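Local coordinates for glycerol uptake operon antiterminator-related protein (Thermotoga maritima, PDB 1VKF) that is related to glycerol uptake operon antiterminators and probably responds to glycerol 3-phosphate in the control of transcription, at residues A[85-95]-A[103-111]; A[13-24]-A[32-40]. All blocks are in the same frame, centred on the assembly; numbering follows the deposited sequence.

Contact 1 of 2, residues A[85-95]-A[103-111]; sequences DGIITIKPKNY and IPAVLRFFA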
# COMPACT_ATOMS: atom_id res chain seq x y z
N ASP A 85 7.95 -2.16 8.10
CA ASP A 85 7.17 -1.36 9.00
C ASP A 85 5.72 -1.74 9.02
O ASP A 85 4.99 -1.45 9.99
CB ASP A 85 7.34 0.12 8.68
CG ASP A 85 8.76 0.56 8.88
OD1 ASP A 85 9.32 0.38 10.00
OD2 ASP A 85 9.45 0.98 7.92
N GLY A 86 5.27 -2.33 7.95
CA GLY A 86 3.90 -2.80 7.84
C GLY A 86 3.67 -3.64 6.60
O GLY A 86 4.57 -3.90 5.79
N ILE A 87 2.42 -4.09 6.45
CA ILE A 87 2.06 -4.90 5.35
C ILE A 87 0.92 -4.29 4.55
O ILE A 87 0.11 -3.55 5.06
CB ILE A 87 1.72 -6.35 5.75
CG1 ILE A 87 0.50 -6.41 6.64
CG2 ILE A 87 2.92 -7.04 6.48
CD1 ILE A 87 -0.74 -6.73 5.93
N ILE A 88 0.85 -4.70 3.29
CA ILE A 88 -0.26 -4.44 2.38
C ILE A 88 -0.78 -5.80 1.92
O ILE A 88 -0.01 -6.72 1.72
CB ILE A 88 0.26 -3.73 1.13
CG1 ILE A 88 0.81 -2.33 1.47
CG2 ILE A 88 -0.83 -3.57 0.08
CD1 ILE A 88 1.83 -1.87 0.51
N THR A 89 -2.08 -5.93 1.80
CA THR A 89 -2.66 -7.20 1.38
C THR A 89 -4.10 -6.96 0.89
O THR A 89 -4.72 -5.99 1.29
CB THR A 89 -2.69 -8.20 2.60
OG1 THR A 89 -3.18 -9.47 2.18
CG2 THR A 89 -3.65 -7.76 3.70
N ILE A 90 -4.57 -7.86 0.05
CA ILE A 90 -5.99 -7.90 -0.38
C ILE A 90 -6.81 -8.88 0.47
O ILE A 90 -8.03 -8.95 0.33
CB ILE A 90 -6.07 -8.26 -1.90
CG1 ILE A 90 -7.48 -8.01 -2.51
CG2 ILE A 90 -5.73 -9.72 -2.18
CD1 ILE A 90 -7.81 -6.63 -2.70
N LYS A 91 -6.14 -9.67 1.32
CA LYS A 91 -6.80 -10.73 2.11
C LYS A 91 -7.22 -10.23 3.47
O LYS A 91 -6.35 -9.99 4.30
CB LYS A 91 -5.87 -11.93 2.32
CG LYS A 91 -5.29 -12.54 1.04
CD LYS A 91 -6.34 -13.24 0.18
CE LYS A 91 -5.74 -13.72 -1.15
NZ LYS A 91 -6.74 -14.35 -2.10
N PRO A 92 -8.53 -10.08 3.73
CA PRO A 92 -9.01 -9.63 5.04
C PRO A 92 -8.46 -10.40 6.23
O PRO A 92 -8.21 -9.78 7.27
CB PRO A 92 -10.54 -9.85 4.95
CG PRO A 92 -10.82 -9.83 3.55
CD PRO A 92 -9.65 -10.36 2.81
N LYS A 93 -8.25 -11.70 6.09
CA LYS A 93 -7.69 -12.48 7.18
C LYS A 93 -6.26 -12.04 7.53
O LYS A 93 -5.91 -12.01 8.69
CB LYS A 93 -7.72 -13.98 6.85
CG LYS A 93 -9.11 -14.53 6.55
N ASN A 94 -5.43 -11.71 6.52
CA ASN A 94 -4.08 -11.21 6.78
C ASN A 94 -4.18 -9.88 7.50
O ASN A 94 -3.44 -9.60 8.44
CB ASN A 94 -3.30 -10.98 5.49
CG ASN A 94 -2.71 -12.26 4.87
OD1 ASN A 94 -2.59 -13.28 5.55
ND2 ASN A 94 -2.34 -12.19 3.57
N TYR A 95 -5.13 -9.04 7.06
CA TYR A 95 -5.32 -7.74 7.67
C TYR A 95 -5.68 -7.88 9.16
O TYR A 95 -5.03 -7.25 10.00
CB TYR A 95 -6.42 -6.94 6.93
CG TYR A 95 -6.60 -5.57 7.52
CD1 TYR A 95 -5.82 -4.54 7.08
CD2 TYR A 95 -7.48 -5.34 8.55
CE1 TYR A 95 -5.90 -3.31 7.59
CE2 TYR A 95 -7.57 -4.06 9.12
CZ TYR A 95 -6.73 -3.07 8.62
OH TYR A 95 -6.75 -1.77 9.04
N ILE A 103 0.69 -4.88 14.10
CA ILE A 103 1.45 -4.61 12.91
C ILE A 103 0.61 -3.71 11.97
O ILE A 103 -0.49 -4.08 11.57
CB ILE A 103 1.80 -5.92 12.25
CG1 ILE A 103 2.78 -6.70 13.18
CG2 ILE A 103 2.44 -5.68 10.91
CD1 ILE A 103 2.87 -8.16 12.90
N PRO A 104 1.10 -2.51 11.67
CA PRO A 104 0.44 -1.64 10.67
C PRO A 104 0.12 -2.38 9.37
O PRO A 104 0.92 -3.20 8.85
CB PRO A 104 1.49 -0.56 10.42
CG PRO A 104 2.27 -0.51 11.73
CD PRO A 104 2.30 -1.87 12.24
N ALA A 105 -1.08 -2.12 8.86
CA ALA A 105 -1.56 -2.84 7.70
C ALA A 105 -2.42 -1.94 6.82
O ALA A 105 -3.16 -1.08 7.35
CB ALA A 105 -2.33 -4.07 8.12
N VAL A 106 -2.28 -2.14 5.51
CA VAL A 106 -3.10 -1.49 4.53
C VAL A 106 -3.89 -2.55 3.78
O VAL A 106 -3.30 -3.49 3.26
CB VAL A 106 -2.25 -0.67 3.54
CG1 VAL A 106 -3.13 0.00 2.54
CG2 VAL A 106 -1.45 0.38 4.32
N LEU A 107 -5.21 -2.37 3.66
CA LEU A 107 -6.06 -3.29 2.93
C LEU A 107 -6.32 -2.72 1.55
O LEU A 107 -6.78 -1.58 1.42
CB LEU A 107 -7.39 -3.53 3.62
CG LEU A 107 -8.31 -4.56 2.91
CD1 LEU A 107 -7.79 -5.96 3.01
CD2 LEU A 107 -9.71 -4.48 3.52
N ARG A 108 -5.99 -3.50 0.53
CA ARG A 108 -6.31 -3.15 -0.86
C ARG A 108 -7.80 -3.33 -1.14
O ARG A 108 -8.46 -4.20 -0.55
CB ARG A 108 -5.52 -3.99 -1.83
CG ARG A 108 -4.01 -3.80 -1.81
CD ARG A 108 -3.30 -4.57 -2.95
NE ARG A 108 -2.49 -3.64 -3.71
CZ ARG A 108 -2.35 -3.60 -5.03
NH1 ARG A 108 -2.94 -4.50 -5.80
NH2 ARG A 108 -1.58 -2.66 -5.58
N PHE A 109 -8.31 -2.50 -2.06
CA PHE A 109 -9.73 -2.38 -2.36
C PHE A 109 -9.80 -2.16 -3.89
O PHE A 109 -9.34 -1.15 -4.41
CB PHE A 109 -10.25 -1.19 -1.55
CG PHE A 109 -11.72 -0.88 -1.69
CD1 PHE A 109 -12.47 -1.27 -2.78
CD2 PHE A 109 -12.36 -0.21 -0.67
CE1 PHE A 109 -13.81 -0.98 -2.85
CE2 PHE A 109 -13.72 0.08 -0.73
CZ PHE A 109 -14.43 -0.30 -1.82
N PHE A 110 -10.36 -3.15 -4.62
CA PHE A 110 -10.47 -3.06 -6.06
C PHE A 110 -11.87 -2.46 -6.36
O PHE A 110 -12.90 -3.16 -6.27
CB PHE A 110 -10.38 -4.46 -6.68
CG PHE A 110 -9.04 -5.16 -6.53
CD1 PHE A 110 -7.87 -4.46 -6.25
CD2 PHE A 110 -8.97 -6.54 -6.73
CE1 PHE A 110 -6.65 -5.15 -6.15
CE2 PHE A 110 -7.74 -7.20 -6.61
CZ PHE A 110 -6.61 -6.51 -6.32
N ALA A 111 -11.90 -1.18 -6.71
CA ALA A 111 -13.16 -0.41 -6.87
C ALA A 111 -13.64 -0.52 -8.33
O ALA A 111 -13.47 0.40 -9.16
CB ALA A 111 -12.96 1.02 -6.40
O HOH W 1 -5.53 -0.08 7.69

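Contact 2 of 2, residues A[13-24]-A[32-40]; sequences MFKGIIAALWDM and PDVVFLLKS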
# COMPACT_ATOMS: atom_id res chain seq x y z
N MSE A 13 1.48 10.52 7.97
CA MSE A 13 2.43 9.51 7.39
C MSE A 13 2.12 9.25 5.92
O MSE A 13 3.02 9.31 5.07
CB MSE A 13 2.37 8.18 8.16
CG MSE A 13 3.32 7.10 7.61
SE MSE A 13 3.25 5.36 8.56
CE MSE A 13 4.78 5.69 9.90
N PHE A 14 0.86 8.93 5.63
CA PHE A 14 0.44 8.71 4.27
C PHE A 14 -0.07 10.06 3.77
O PHE A 14 -1.18 10.48 4.10
CB PHE A 14 -0.64 7.63 4.19
CG PHE A 14 -0.24 6.29 4.74
CD1 PHE A 14 0.78 5.57 4.15
CD2 PHE A 14 -0.88 5.76 5.85
CE1 PHE A 14 1.15 4.32 4.66
CE2 PHE A 14 -0.52 4.52 6.35
CZ PHE A 14 0.49 3.80 5.75
N LYS A 15 0.77 10.77 3.04
CA LYS A 15 0.41 12.07 2.49
C LYS A 15 1.25 12.30 1.24
O LYS A 15 2.46 12.06 1.27
CB LYS A 15 0.67 13.18 3.51
CG LYS A 15 0.09 14.56 3.09
CD LYS A 15 -1.44 14.54 2.97
CE LYS A 15 -2.01 15.90 2.49
NZ LYS A 15 -3.49 15.85 2.27
N GLY A 16 0.64 12.77 0.16
CA GLY A 16 1.36 12.98 -1.09
C GLY A 16 1.72 11.73 -1.83
O GLY A 16 0.93 10.78 -1.90
N ILE A 17 2.89 11.73 -2.46
CA ILE A 17 3.29 10.62 -3.26
C ILE A 17 4.07 9.60 -2.41
O ILE A 17 4.95 9.96 -1.64
CB ILE A 17 4.15 11.14 -4.41
CG1 ILE A 17 3.34 12.14 -5.25
CG2 ILE A 17 4.68 10.01 -5.23
CD1 ILE A 17 2.14 11.55 -5.89
N ILE A 18 3.66 8.36 -2.53
CA ILE A 18 4.31 7.15 -1.97
C ILE A 18 5.04 6.43 -3.10
O ILE A 18 4.51 6.27 -4.21
CB ILE A 18 3.23 6.21 -1.34
CG1 ILE A 18 2.68 6.87 -0.13
CG2 ILE A 18 3.82 4.83 -1.03
CD1 ILE A 18 1.41 6.23 0.43
N ALA A 19 6.27 6.02 -2.84
CA ALA A 19 7.08 5.37 -3.86
C ALA A 19 6.77 3.88 -3.88
O ALA A 19 7.10 3.18 -2.95
CB ALA A 19 8.57 5.59 -3.61
N ALA A 20 6.25 3.43 -5.01
CA ALA A 20 6.04 2.00 -5.29
C ALA A 20 7.28 1.45 -6.02
O ALA A 20 7.74 2.01 -7.06
CB ALA A 20 4.79 1.82 -6.14
N LEU A 21 7.77 0.32 -5.51
CA LEU A 21 8.91 -0.34 -6.07
C LEU A 21 8.53 -1.73 -6.55
O LEU A 21 7.99 -2.53 -5.79
CB LEU A 21 10.04 -0.45 -5.05
CG LEU A 21 10.75 0.87 -4.73
CD1 LEU A 21 11.93 0.53 -3.87
CD2 LEU A 21 11.16 1.63 -5.97
N TRP A 22 8.87 -2.01 -7.81
CA TRP A 22 8.61 -3.36 -8.39
C TRP A 22 9.87 -4.19 -8.48
O TRP A 22 9.83 -5.41 -8.61
CB TRP A 22 8.00 -3.22 -9.77
CG TRP A 22 6.56 -2.96 -9.71
CD1 TRP A 22 5.93 -1.76 -9.96
CD2 TRP A 22 5.55 -3.88 -9.32
NE1 TRP A 22 4.57 -1.90 -9.78
CE2 TRP A 22 4.31 -3.20 -9.39
CE3 TRP A 22 5.55 -5.24 -8.93
CZ2 TRP A 22 3.10 -3.81 -9.08
CZ3 TRP A 22 4.35 -5.84 -8.67
CH2 TRP A 22 3.13 -5.13 -8.72
N ASP A 23 11.01 -3.54 -8.50
CA ASP A 23 12.22 -4.31 -8.40
C ASP A 23 13.32 -3.49 -7.77
O ASP A 23 13.22 -2.27 -7.61
CB ASP A 23 12.64 -4.91 -9.76
CG ASP A 23 13.48 -3.98 -10.56
OD1 ASP A 23 13.01 -2.84 -10.69
OD2 ASP A 23 14.61 -4.26 -11.06
N MSE A 24 14.34 -4.22 -7.35
CA MSE A 24 15.36 -3.73 -6.43
C MSE A 24 16.75 -3.73 -7.07
O MSE A 24 17.75 -3.49 -6.40
CB MSE A 24 15.37 -4.62 -5.20
CG MSE A 24 14.13 -4.45 -4.38
SE MSE A 24 13.99 -2.66 -3.56
CE MSE A 24 15.73 -2.61 -2.54
N PRO A 32 10.22 10.10 -2.12
CA PRO A 32 9.19 9.88 -1.09
C PRO A 32 9.71 9.25 0.21
O PRO A 32 10.59 8.39 0.16
CB PRO A 32 8.18 8.97 -1.81
CG PRO A 32 8.28 9.34 -3.26
CD PRO A 32 9.79 9.50 -3.40
N ASP A 33 9.11 9.66 1.35
CA ASP A 33 9.50 9.12 2.64
C ASP A 33 8.97 7.70 2.86
O ASP A 33 9.58 6.91 3.62
CB ASP A 33 8.96 9.99 3.78
CG ASP A 33 9.61 11.35 3.85
OD1 ASP A 33 10.82 11.49 3.57
OD2 ASP A 33 8.96 12.35 4.18
N VAL A 34 7.85 7.38 2.21
CA VAL A 34 7.19 6.10 2.36
C VAL A 34 7.38 5.27 1.07
O VAL A 34 7.16 5.76 -0.05
CB VAL A 34 5.73 6.22 2.68
CG1 VAL A 34 5.06 4.84 2.85
CG2 VAL A 34 5.57 7.02 3.98
N VAL A 35 7.69 3.99 1.24
CA VAL A 35 7.90 3.10 0.12
C VAL A 35 6.95 1.92 0.28
O VAL A 35 6.88 1.32 1.36
CB VAL A 35 9.36 2.55 0.05
CG1 VAL A 35 9.51 1.45 -0.99
CG2 VAL A 35 10.35 3.64 -0.32
N PHE A 36 6.25 1.57 -0.81
CA PHE A 36 5.53 0.31 -0.89
C PHE A 36 6.31 -0.64 -1.74
O PHE A 36 6.50 -0.39 -2.93
CB PHE A 36 4.13 0.55 -1.49
CG PHE A 36 3.15 1.16 -0.57
CD1 PHE A 36 3.48 1.57 0.70
CD2 PHE A 36 1.86 1.40 -1.02
CE1 PHE A 36 2.50 2.09 1.53
CE2 PHE A 36 0.91 1.94 -0.20
CZ PHE A 36 1.23 2.29 1.06
N LEU A 37 6.85 -1.71 -1.15
CA LEU A 37 7.63 -2.71 -1.92
C LEU A 37 6.65 -3.74 -2.43
O LEU A 37 6.03 -4.49 -1.67
CB LEU A 37 8.65 -3.38 -1.00
CG LEU A 37 9.50 -4.45 -1.62
CD1 LEU A 37 10.27 -3.96 -2.82
CD2 LEU A 37 10.41 -5.04 -0.55
N LEU A 38 6.42 -3.75 -3.74
CA LEU A 38 5.31 -4.48 -4.31
C LEU A 38 5.66 -5.86 -4.84
O LEU A 38 4.74 -6.63 -5.17
CB LEU A 38 4.67 -3.66 -5.42
CG LEU A 38 4.09 -2.33 -4.92
CD1 LEU A 38 3.41 -1.66 -6.10
CD2 LEU A 38 3.10 -2.50 -3.78
N LYS A 39 6.94 -6.19 -4.86
CA LYS A 39 7.38 -7.54 -5.18
C LYS A 39 8.70 -7.82 -4.49
O LYS A 39 9.61 -6.98 -4.44
CB LYS A 39 7.55 -7.68 -6.71
CG LYS A 39 7.91 -9.09 -7.20
CD LYS A 39 8.12 -9.13 -8.73
CE LYS A 39 8.34 -10.57 -9.18
NZ LYS A 39 8.31 -10.69 -10.65
N SER A 40 8.84 -9.04 -4.00
CA SER A 40 10.11 -9.49 -3.48
C SER A 40 10.04 -11.01 -3.48
O SER A 40 9.20 -11.61 -4.15
CB SER A 40 10.37 -8.91 -2.04
OG SER A 40 11.66 -9.29 -1.54
O HOH W 2 5.70 9.29 1.02

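Contact 1 of 2, residues A[85-95]-A[103-111]
Tyr-95 brings its ring, CD1 and CE1 foremost, up to Ala-105 and Leu-107 within a beta-alpha-beta unit, in which helix 92-100 links strand 86-89 to the parallel strand 105-110. The tight part is the backbone ladder. Ile-87 and Thr-89 each donate one N-H and accept another, so four bonds tie the strands, the straightest running from Arg-108 N to Thr-89 O (2.9 Å, 172° at the hydrogen). On the helix-facing side, Ala-105 CB sits 3.7 Å from Tyr-95 CD1 and 3.8 Å from Ile-87 CD1. With CG swung opposite the backbone N of Tyr-95 (chi1 -178°), the ring reaches down from the helix onto the strand, and its edge meets Ala-105 O at CE1. Water 1 accepts from Tyr-95 OH and donates to Ala-105 O, 2.6 Å from the water oxygen. Were Tyr-95 an alanine, this water would lose its phenol partner, and a gap would probably open over Ala-105 CB and Leu-107 CB. On the other side of the strands Ile-88 and Val-106 lie side by side, both against Phe-60. The solvent side lies at the carboxyl ends of the strands, where the contact is still close but partly exposed. There Ile-90 CD1 stands 3.8 Å from the centroid of the exposed Phe-110 ring, a CH-pi contact over one face. Arg-108 CG lies 3.7 Å from Ile-88 CG2, while NE forms a salt bridge with Glu-133. Thr-89 OG1 accepts from Lys-91 N, an ST turn, and from Asn-94 ND2, and also bonds to Asp-64. Apolar packing and a water bridge thus join the helix to strand 105-110, Thr-89 OG1 ties strand 86-89 to the helix start, and Arg-108 nears a citrate, probably from the crystallisation liquor, that may mark an anion-accepting pocket.

Contact 2 of 2, residues A[13-24]-A[32-40]
The Phe-36 ring carries Ile-18 CG2 over the centre of one face, 3.7 Å from its centroid, while Phe-14 CE1 arrives at its edge, the two aromatic side chains crossing at about a right angle. Phe-14 has Met-13 SE, a selenomethionine atom, over one face of its own ring. Trp-22 points its CB away from strand 34-37, yet with CG beside the backbone N (chi1 -81°) the indole folds back over Leu-38, whose CB lies 3.7 Å from the centroid of the six-membered ring and only 2° off its normal. Leu-38 CD1 reaches both Trp-22 CZ2 and Ala-20 CB, and Trp-22 NE1 bonds to a citrate, probably from the crystallisation liquor. The parallel strands, their axes 32° apart, are joined by four backbone bonds, Ala-19 and Leu-21 each donating and accepting one; Phe-36 N to Ala-19 O is 2.8 Å. Beyond the ladder, water 2 links Ile-17 O to Val-34 N. Lys-39 N, by contrast, is buried without a partner. On the side opposite Phe-36, Ala-19 CB meets Pro-32 CG at 3.8 Å, and Leu-21 CD1 meets Val-35 CG1. That side is covered by Trp-182 of helix 179-182, which touches Ala-19, Leu-21 and Pro-32, and by Leu-52 of helix 45-54; strand 173-176 continues the sheet beyond strand 16-21.

Both contacts are pairs of neighbouring strands in one curled parallel sheet, consistent with the TIM-barrel clan of the family. Contact 2 comes first along the chain and closes before contact 1 opens; strand 58-62 lies between them in the sheet, pairing with strands 34-41 and 86-89. They lie about 15 Å apart, centre to centre, but touch in the barrel interior, where Ile-88 CD1 packs 3.5 Å from Phe-36 CG and Val-106 CG2 lies near Phe-14 CZ, joining the two strand pairs. Separately, Arg-108 and Trp-22, near the carboxyl ends of their strands, lie by bound citrate, which may mark the pocket usual at that end of a TIM barrel.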